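Local structure of probable uracil-DNA glycosylase (Acanthamoeba polyphaga mimivirus, 5X55) at residues A[218-223]-A[319-324]; A[208-213]-A[240-245]; A[185-190]-A[291-296]. The protein is a probable uracil-DNA glycosylase of a giant virus, built on the alpha/beta fold with a central parallel sheet that marks the UDG-like superfamily. All blocks are in the same frame, centred on the assembly; numbering follows the deposited sequence.

Contact 3 is the core: strands 185-189 and 291-295 lie side by side in the four-stranded parallel sheet. Contact 2 starts alongside the C-terminal half of strand 185-189, where Ser-208 OG sits 3.0 Å from Ile-187 O, a probable hydrogen bond, and Phe-209 CZ is 3.8 Å from Trp-295 CE3. Contact 1, nearer the surface, touches both: Leu-221 CD1 meets Leu-243 CD1 at 3.9 Å and Pro-319 CD rests 3.8 Å from Trp-295 CB. The three centres are about 15 to 16 Å apart. The His-Pro-Ser-Pro loop of contact 1 and the loop of contact 2 gather near the C-terminal ends of these strands, where this family usually has its active-site pocket.

Contact 1: residues A[218-223]-A[319-324]; sequences PKSLAN and PSPYSV
The one hydrogen bond between residues 218-223 and 319-324 comes from a side-chain amide: Asn-223 ND2 donates to Pro-319 O at 2.7 Å. The bond is nearly straight (166° at the hydrogen), runs almost along the C=O axis and lies in the plane of the Asn-223 amide, so the flat group is turned squarely onto its acceptor. Val-324 crosses that amide at about a right angle, bringing its CG1 to 3.7 Å from Asn-223 ND2. One turn back on the helix, Ser-220 OG reaches the loop backbone and lies 3.2 Å from Ser-320 CA; a chi1 of -71°, with OG opposite the carbonyl carbon, swings it there. At the outer border the Pro-321 ring crosses the root of Lys-219, CD meeting Lys-219 CB at 3.8 Å, while the lysine chain runs on away from the loop. Short-range bonds brace the loop. Ser-320 OG accepts from Tyr-322 N at 3.3 Å; Ser-320 N bonds to ND1 of His-318, which directly precedes the segment, and Ser-323 OG bonds to His-318 O. Pro-319 is buried against Phe-345. With its local ST turn at Ser-320, this loop after strand 312-316 matches in sequence the His-Pro-Ser-Pro signature of the uracil-DNA glycosylase family, here docked on the first turn of helix 219-230.

Contact 2: residues A[208-213]-A[240-245]; sequences SFSVPL and HGCLAS
Leu-213 lays its CD2 methyl over one face of the His-240 imidazole, 3.9 Å from the ring centroid and displaced toward the rim, a CH-pi contact. The two side chains run side by side and point the same way, and the same methyl also packs on Cys-242 CB at 3.8 Å. The imidazole is fixed in turn by its own loop: Cys-242 N donates to His-240 ND1 at 2.9 Å, in the ring plane at its edge. With chi1 at 62°, His-240 CG stands between the backbone N and the carbonyl carbon, which lets the ring fold back over the following residues.

Further along, two straight bonds tie the chains together. Val-211 N donates to Gly-241 O at 3.0 Å, arriving from well above the carbonyl plane. Leu-243 N, at the N-cap position of helix 244-248, donates to Ser-210 OG at 3.1 Å (169° at the hydrogen). Ser-210 CB leans on Leu-243 CG at 3.8 Å, so this serine makes both a polar and an apolar contact with one residue. Between the bonds and the histidine, a water accepts from Gly-241 N and donates to Pro-212 O at 2.8 Å.

In the second shell, Tyr-193 OH bonds to Phe-209 O and Tyr-225 OH to His-240 O. Leu-243 packs against Leu-221 and Tyr-225 of helix 219-230 and against Met-253 of strand 251-255, and the ring of Phe-209 meets Trp-295 edge-to-face. The Leu-243 end thus sits between that helix and strand 251-255, while Leu-213 bonds through its backbone to Ile-104 and Ala-106.

Contact 3: residues A[185-190]-A[291-296]; sequences VVILGQ and IFVAWG
Ile-187 places its CG2 methyl over one face of the Trp-295 indole, 4.0 Å from the centroid of the six-membered ring, a CH-pi contact on one face of the central parallel sheet of this alpha/beta fold. Strands 185-189 and 291-295 are its two central strands, running parallel with an angle of 20° between their short axes. On the face that carries Ile-187, Val-185 CG1 meets Val-293 CG2 at 3.8 Å, and helix 350-360 covers the layer through Ile-354 and Phe-351. On the other face Val-186 and Phe-292 lie alongside each other; Phe-292 CG opposite its own carbonyl carbon (chi1 -75°) brings the phenyl there, with Val-186 CG2 over its face near the rim and Val-186 CB 3.8 Å from Phe-292 CD2. Cys-303 of helix 297-303 also packs on Phe-292.

Between the backbones, Val-186 bonds both ways: its N donates to Ile-291 O at 2.7 Å, and its O accepts from Val-293 N at 3.0 Å. Beyond this pair the strands splay, Leu-188 and Ala-294 having their CA atoms 6.8 Å apart, and waters take over the bonding. One water donates to Val-186 O and Val-293 O and accepts weakly from Leu-188 N; a second donates to Leu-188 O and Val-293 O while accepting from Trp-295 N; a third donates to Leu-188 O at 2.7 Å and to Trp-295 O at 3.0 Å.

Contact 1: residues A[218-223]-A[319-324]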
loop_
_atom_site.group_PDB
_atom_site.type_symbol
_atom_site.label_atom_id
_atom_site.label_comp_id
_atom_site.label_asym_id
_atom_site.label_seq_id
_atom_site.Cartn_x
_atom_site.Cartn_y
_atom_site.Cartn_z
ATOM N N PRO A 218 -6.447 0.250 -13.401
ATOM C CA PRO A 218 -5.284 -0.564 -13.807
ATOM C C PRO A 218 -5.611 -2.053 -13.833
ATOM O O PRO A 218 -6.480 -2.533 -13.101
ATOM C CB PRO A 218 -4.228 -0.259 -12.733
ATOM C CG PRO A 218 -4.749 0.996 -12.028
ATOM C CD PRO A 218 -6.238 0.915 -12.106
ATOM N N LYS A 219 -4.874 -2.791 -14.675
ATOM C CA LYS A 219 -5.241 -4.175 -14.969
ATOM C C LYS A 219 -5.186 -5.058 -13.724
ATOM O O LYS A 219 -6.044 -5.936 -13.536
ATOM C CB LYS A 219 -4.345 -4.720 -16.081
ATOM C CG LYS A 219 -4.764 -4.211 -17.461
ATOM C CD LYS A 219 -3.665 -4.402 -18.497
ATOM C CE LYS A 219 -4.127 -3.931 -19.871
ATOM N NZ LYS A 219 -5.427 -4.555 -20.283
ATOM N N SER A 220 -4.201 -4.824 -12.852
ATOM C CA SER A 220 -4.145 -5.543 -11.584
ATOM C C SER A 220 -5.432 -5.363 -10.790
ATOM O O SER A 220 -6.025 -6.339 -10.304
ATOM C CB SER A 220 -2.952 -5.059 -10.781
ATOM O OG SER A 220 -1.776 -5.532 -11.398
ATOM N N LEU A 221 -5.890 -4.118 -10.666
ATOM C CA LEU A 221 -7.084 -3.853 -9.883
ATOM C C LEU A 221 -8.309 -4.468 -10.539
ATOM O O LEU A 221 -9.186 -5.000 -9.844
ATOM C CB LEU A 221 -7.256 -2.347 -9.689
ATOM C CG LEU A 221 -8.422 -1.866 -8.818
ATOM C CD1 LEU A 221 -8.448 -2.601 -7.482
ATOM C CD2 LEU A 221 -8.283 -0.370 -8.600
ATOM N N ALA A 222 -8.390 -4.412 -11.877
ATOM C CA ALA A 222 -9.491 -5.072 -12.569
ATOM C C ALA A 222 -9.515 -6.552 -12.236
ATOM O O ALA A 222 -10.590 -7.147 -12.064
ATOM C CB ALA A 222 -9.382 -4.864 -14.088
ATOM N N ASN A 223 -8.332 -7.159 -12.108
ATOM C CA ASN A 223 -8.275 -8.575 -11.771
ATOM C C ASN A 223 -8.700 -8.815 -10.331
ATOM O O ASN A 223 -9.363 -9.819 -10.031
ATOM C CB ASN A 223 -6.869 -9.119 -12.044
ATOM C CG ASN A 223 -6.601 -9.285 -13.538
ATOM O OD1 ASN A 223 -7.527 -9.198 -14.336
ATOM N ND2 ASN A 223 -5.341 -9.531 -13.917
ATOM N N PRO A 319 -1.885 -10.277 -8.773
ATOM C CA PRO A 319 -3.032 -10.144 -9.684
ATOM C C PRO A 319 -2.709 -9.518 -11.021
ATOM O O PRO A 319 -3.617 -9.411 -11.855
ATOM C CB PRO A 319 -3.994 -9.232 -8.905
ATOM C CG PRO A 319 -3.111 -8.419 -8.051
ATOM C CD PRO A 319 -2.030 -9.390 -7.603
ATOM N N SER A 320 -1.483 -9.059 -11.257
ATOM C CA SER A 320 -1.182 -8.481 -12.556
ATOM C C SER A 320 -1.434 -9.521 -13.649
ATOM O O SER A 320 -1.359 -10.724 -13.386
ATOM C CB SER A 320 0.261 -8.002 -12.609
ATOM O OG SER A 320 1.078 -8.956 -13.264
ATOM N N PRO A 321 -1.772 -9.093 -14.873
ATOM C CA PRO A 321 -2.083 -10.076 -15.934
ATOM C C PRO A 321 -0.951 -11.050 -16.240
ATOM O O PRO A 321 -1.217 -12.147 -16.753
ATOM C CB PRO A 321 -2.414 -9.199 -17.158
ATOM C CG PRO A 321 -2.091 -7.790 -16.770
ATOM C CD PRO A 321 -2.147 -7.725 -15.267
ATOM N N TYR A 322 0.294 -10.700 -15.932
ATOM C CA TYR A 322 1.396 -11.611 -16.200
ATOM C C TYR A 322 1.469 -12.768 -15.209
ATOM O O TYR A 322 2.125 -13.766 -15.502
ATOM C CB TYR A 322 2.718 -10.829 -16.234
ATOM C CG TYR A 322 2.913 -10.084 -17.547
ATOM C CD1 TYR A 322 2.382 -10.580 -18.722
ATOM C CD2 TYR A 322 3.606 -8.889 -17.614
ATOM C CE1 TYR A 322 2.533 -9.918 -19.936
ATOM C CE2 TYR A 322 3.779 -8.209 -18.833
ATOM C CZ TYR A 322 3.233 -8.731 -19.989
ATOM O OH TYR A 322 3.378 -8.082 -21.196
ATOM N N SER A 323 0.779 -12.690 -14.064
ATOM C CA SER A 323 0.871 -13.747 -13.063
ATOM C C SER A 323 -0.474 -14.188 -12.503
ATOM O O SER A 323 -0.513 -15.134 -11.711
ATOM C CB SER A 323 1.783 -13.301 -11.911
ATOM O OG SER A 323 1.357 -12.054 -11.380
ATOM N N VAL A 324 -1.580 -13.558 -12.914
ATOM C CA VAL A 324 -2.849 -13.728 -12.209
ATOM C C VAL A 324 -3.311 -15.185 -12.241
ATOM O O VAL A 324 -3.858 -15.692 -11.256
ATOM C CB VAL A 324 -3.913 -12.770 -12.793
ATOM C CG1 VAL A 324 -4.101 -13.006 -14.316
ATOM C CG2 VAL A 324 -5.244 -12.890 -12.026
#

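Contact 2: residues A[208-213]-A[240-245]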
loop_
_atom_site.group_PDB
_atom_site.type_symbol
_atom_site.label_atom_id
_atom_site.label_comp_id
_atom_site.label_asym_id
_atom_site.label_seq_id
_atom_site.Cartn_x
_atom_site.Cartn_y
_atom_site.Cartn_z
ATOM N N SER A 208 -1.649 1.362 -2.046
ATOM C CA SER A 208 -1.401 0.321 -3.032
ATOM C C SER A 208 -2.680 0.036 -3.817
ATOM O O SER A 208 -3.794 0.121 -3.283
ATOM C CB SER A 208 -0.850 -0.956 -2.375
ATOM O OG SER A 208 -1.684 -1.470 -1.357
ATOM N N PHE A 209 -2.501 -0.209 -5.117
ATOM C CA PHE A 209 -3.525 -0.619 -6.076
ATOM C C PHE A 209 -4.562 0.456 -6.427
ATOM O O PHE A 209 -5.090 0.439 -7.538
ATOM C CB PHE A 209 -4.193 -1.906 -5.586
ATOM C CG PHE A 209 -3.238 -3.064 -5.539
ATOM C CD1 PHE A 209 -2.879 -3.719 -6.717
ATOM C CD2 PHE A 209 -2.639 -3.450 -4.339
ATOM C CE1 PHE A 209 -1.972 -4.771 -6.697
ATOM C CE2 PHE A 209 -1.715 -4.491 -4.316
ATOM C CZ PHE A 209 -1.384 -5.154 -5.497
ATOM N N SER A 210 -4.807 1.423 -5.552
ATOM C CA SER A 210 -5.858 2.402 -5.793
ATOM C C SER A 210 -5.402 3.529 -6.727
ATOM O O SER A 210 -4.216 3.878 -6.790
ATOM C CB SER A 210 -6.339 2.985 -4.461
ATOM O OG SER A 210 -7.354 3.941 -4.689
ATOM N N VAL A 211 -6.364 4.093 -7.459
ATOM C CA VAL A 211 -6.159 5.272 -8.307
ATOM C C VAL A 211 -7.313 6.248 -8.101
ATOM O O VAL A 211 -8.420 5.852 -7.707
ATOM C CB VAL A 211 -6.045 4.902 -9.808
ATOM C CG1 VAL A 211 -4.783 4.087 -10.083
ATOM C CG2 VAL A 211 -7.296 4.177 -10.305
ATOM N N PRO A 212 -7.089 7.539 -8.394
ATOM C CA PRO A 212 -8.167 8.529 -8.266
ATOM C C PRO A 212 -9.357 8.194 -9.141
ATOM O O PRO A 212 -9.245 7.479 -10.145
ATOM C CB PRO A 212 -7.513 9.836 -8.728
ATOM C CG PRO A 212 -6.055 9.630 -8.469
ATOM C CD PRO A 212 -5.819 8.176 -8.788
ATOM N N LEU A 213 -10.509 8.732 -8.739
ATOM C CA LEU A 213 -11.700 8.699 -9.579
ATOM C C LEU A 213 -11.412 9.345 -10.932
ATOM O O LEU A 213 -10.586 10.251 -11.041
ATOM C CB LEU A 213 -12.847 9.442 -8.894
ATOM C CG LEU A 213 -13.318 8.893 -7.549
ATOM C CD1 LEU A 213 -14.195 9.913 -6.852
ATOM C CD2 LEU A 213 -14.059 7.584 -7.733
ATOM N N HIS A 240 -14.817 2.834 -11.346
ATOM C CA HIS A 240 -13.628 3.588 -10.970
ATOM C C HIS A 240 -12.653 2.654 -10.249
ATOM O O HIS A 240 -12.981 1.513 -9.931
ATOM C CB HIS A 240 -14.022 4.738 -10.053
ATOM C CG HIS A 240 -14.636 4.257 -8.780
ATOM N ND1 HIS A 240 -13.879 3.879 -7.690
ATOM C CD2 HIS A 240 -15.925 4.014 -8.446
ATOM C CE1 HIS A 240 -14.679 3.466 -6.723
ATOM N NE2 HIS A 240 -15.926 3.534 -7.156
ATOM N N GLY A 241 -11.473 3.170 -9.924
ATOM C CA GLY A 241 -10.493 2.364 -9.218
ATOM C C GLY A 241 -10.129 2.878 -7.838
ATOM O O GLY A 241 -9.026 2.624 -7.343
ATOM N N CYS A 242 -11.030 3.604 -7.196
ATOM C CA CYS A 242 -10.715 4.277 -5.941
ATOM C C CYS A 242 -11.158 3.421 -4.759
ATOM O O CYS A 242 -12.356 3.162 -4.586
ATOM C CB CYS A 242 -11.373 5.653 -5.891
ATOM S SG CYS A 242 -10.876 6.561 -4.452
ATOM N N LEU A 243 -10.193 3.003 -3.939
ATOM C CA LEU A 243 -10.417 2.047 -2.860
ATOM C C LEU A 243 -10.635 2.717 -1.499
ATOM O O LEU A 243 -10.466 2.067 -0.454
ATOM C CB LEU A 243 -9.244 1.068 -2.806
ATOM C CG LEU A 243 -9.072 0.364 -4.159
ATOM C CD1 LEU A 243 -7.910 -0.632 -4.144
ATOM C CD2 LEU A 243 -10.391 -0.334 -4.565
ATOM N N ALA A 244 -11.016 4.001 -1.498
ATOM C CA ALA A 244 -11.328 4.720 -0.267
ATOM C C ALA A 244 -12.212 3.902 0.676
ATOM O O ALA A 244 -12.010 3.902 1.899
ATOM C CB ALA A 244 -11.999 6.041 -0.633
ATOM N N SER A 245 -13.161 3.156 0.120
ATOM C CA SER A 245 -14.118 2.428 0.945
ATOM C C SER A 245 -13.436 1.345 1.775
ATOM O O SER A 245 -13.724 1.183 2.969
ATOM C CB SER A 245 -15.192 1.817 0.048
ATOM O OG SER A 245 -16.036 0.983 0.809
HETATM O O HOH W 1 -10.956 5.591 -11.243
#

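Contact 3: residues A[185-190]-A[291-296]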
loop_
_atom_site.group_PDB
_atom_site.type_symbol
_atom_site.label_atom_id
_atom_site.label_comp_id
_atom_site.label_asym_id
_atom_site.label_seq_id
_atom_site.Cartn_x
_atom_site.Cartn_y
_atom_site.Cartn_z
ATOM N N VAL A 185 -6.352 -5.452 8.104
ATOM C CA VAL A 185 -5.763 -6.189 6.996
ATOM C C VAL A 185 -4.680 -5.305 6.414
ATOM O O VAL A 185 -4.878 -4.093 6.272
ATOM C CB VAL A 185 -6.812 -6.536 5.914
ATOM C CG1 VAL A 185 -6.196 -7.395 4.823
ATOM C CG2 VAL A 185 -8.019 -7.211 6.524
ATOM N N VAL A 186 -3.520 -5.897 6.123
ATOM C CA VAL A 186 -2.394 -5.204 5.502
ATOM C C VAL A 186 -2.212 -5.815 4.123
ATOM O O VAL A 186 -1.947 -7.020 4.011
ATOM C CB VAL A 186 -1.107 -5.347 6.329
ATOM C CG1 VAL A 186 0.058 -4.666 5.605
ATOM C CG2 VAL A 186 -1.300 -4.792 7.746
ATOM N N ILE A 187 -2.380 -5.004 3.077
ATOM C CA ILE A 187 -2.169 -5.434 1.691
ATOM C C ILE A 187 -0.991 -4.649 1.117
ATOM O O ILE A 187 -1.107 -3.451 0.823
ATOM C CB ILE A 187 -3.423 -5.255 0.820
ATOM C CG1 ILE A 187 -4.668 -5.792 1.540
ATOM C CG2 ILE A 187 -3.226 -5.961 -0.540
ATOM C CD1 ILE A 187 -5.873 -5.943 0.650
ATOM N N LEU A 188 0.128 -5.329 0.916
ATOM C CA LEU A 188 1.319 -4.686 0.378
ATOM C C LEU A 188 1.307 -4.637 -1.144
ATOM O O LEU A 188 1.070 -5.648 -1.812
ATOM C CB LEU A 188 2.559 -5.417 0.850
ATOM C CG LEU A 188 2.795 -5.092 2.313
ATOM C CD1 LEU A 188 3.579 -6.227 2.920
ATOM C CD2 LEU A 188 3.528 -3.759 2.418
ATOM N N GLY A 189 1.550 -3.452 -1.685
ATOM C CA GLY A 189 2.022 -3.321 -3.042
ATOM C C GLY A 189 3.546 -3.220 -3.072
ATOM O O GLY A 189 4.243 -3.211 -2.052
ATOM N N GLN A 190 4.073 -3.157 -4.276
ATOM C CA GLN A 190 5.513 -3.047 -4.426
ATOM C C GLN A 190 5.873 -1.587 -4.663
ATOM O O GLN A 190 6.190 -0.874 -3.708
ATOM C CB GLN A 190 5.977 -3.946 -5.557
ATOM C CG GLN A 190 7.474 -4.059 -5.685
ATOM C CD GLN A 190 7.866 -5.070 -6.763
ATOM O OE1 GLN A 190 8.113 -6.234 -6.466
ATOM N NE2 GLN A 190 7.927 -4.621 -8.015
ATOM N N ILE A 291 -4.308 -9.424 9.680
ATOM C CA ILE A 291 -4.297 -10.257 8.487
ATOM C C ILE A 291 -3.349 -9.636 7.468
ATOM O O ILE A 291 -3.518 -8.472 7.087
ATOM C CB ILE A 291 -5.705 -10.427 7.907
ATOM C CG1 ILE A 291 -6.616 -11.024 8.983
ATOM C CG2 ILE A 291 -5.632 -11.306 6.659
ATOM C CD1 ILE A 291 -8.092 -10.856 8.715
ATOM N N PHE A 292 -2.354 -10.411 7.034
ATOM C CA PHE A 292 -1.406 -10.011 6.004
ATOM C C PHE A 292 -1.720 -10.767 4.719
ATOM O O PHE A 292 -1.783 -12.005 4.715
ATOM C CB PHE A 292 0.044 -10.278 6.437
ATOM C CG PHE A 292 0.562 -9.297 7.448
ATOM C CD1 PHE A 292 0.274 -9.453 8.794
ATOM C CD2 PHE A 292 1.321 -8.195 7.044
ATOM C CE1 PHE A 292 0.733 -8.540 9.739
ATOM C CE2 PHE A 292 1.790 -7.260 7.980
ATOM C CZ PHE A 292 1.488 -7.432 9.335
ATOM N N VAL A 293 -1.921 -10.018 3.639
ATOM C CA VAL A 293 -2.212 -10.563 2.320
ATOM C C VAL A 293 -0.978 -10.362 1.454
ATOM O O VAL A 293 -0.562 -9.220 1.217
ATOM C CB VAL A 293 -3.439 -9.885 1.699
ATOM C CG1 VAL A 293 -3.683 -10.419 0.327
ATOM C CG2 VAL A 293 -4.637 -10.089 2.572
ATOM N N ALA A 294 -0.385 -11.468 0.992
ATOM C CA ALA A 294 0.858 -11.441 0.225
ATOM C C ALA A 294 0.564 -11.838 -1.223
ATOM O O ALA A 294 0.416 -13.022 -1.539
ATOM C CB ALA A 294 1.904 -12.363 0.854
ATOM N N TRP A 295 0.486 -10.844 -2.106
ATOM C CA TRP A 295 0.281 -11.084 -3.525
ATOM C C TRP A 295 1.626 -10.914 -4.252
ATOM O O TRP A 295 2.115 -9.789 -4.424
ATOM C CB TRP A 295 -0.780 -10.133 -4.065
ATOM C CG TRP A 295 -2.202 -10.353 -3.549
ATOM C CD1 TRP A 295 -2.758 -11.519 -3.085
ATOM C CD2 TRP A 295 -3.239 -9.355 -3.472
ATOM N NE1 TRP A 295 -4.083 -11.303 -2.728
ATOM C CE2 TRP A 295 -4.395 -9.985 -2.957
ATOM C CE3 TRP A 295 -3.297 -7.990 -3.795
ATOM C CZ2 TRP A 295 -5.586 -9.300 -2.751
ATOM C CZ3 TRP A 295 -4.499 -7.305 -3.595
ATOM C CH2 TRP A 295 -5.621 -7.964 -3.070
ATOM N N GLY A 296 2.216 -12.031 -4.685
ATOM C CA GLY A 296 3.509 -12.011 -5.331
ATOM C C GLY A 296 4.658 -12.278 -4.366
ATOM O O GLY A 296 4.522 -12.246 -3.138
HETATM O O HOH W 2 0.575 -7.522 3.131
HETATM O O HOH W 3 0.233 -8.137 -0.986
HETATM O O HOH W 4 1.396 -6.848 -4.185
#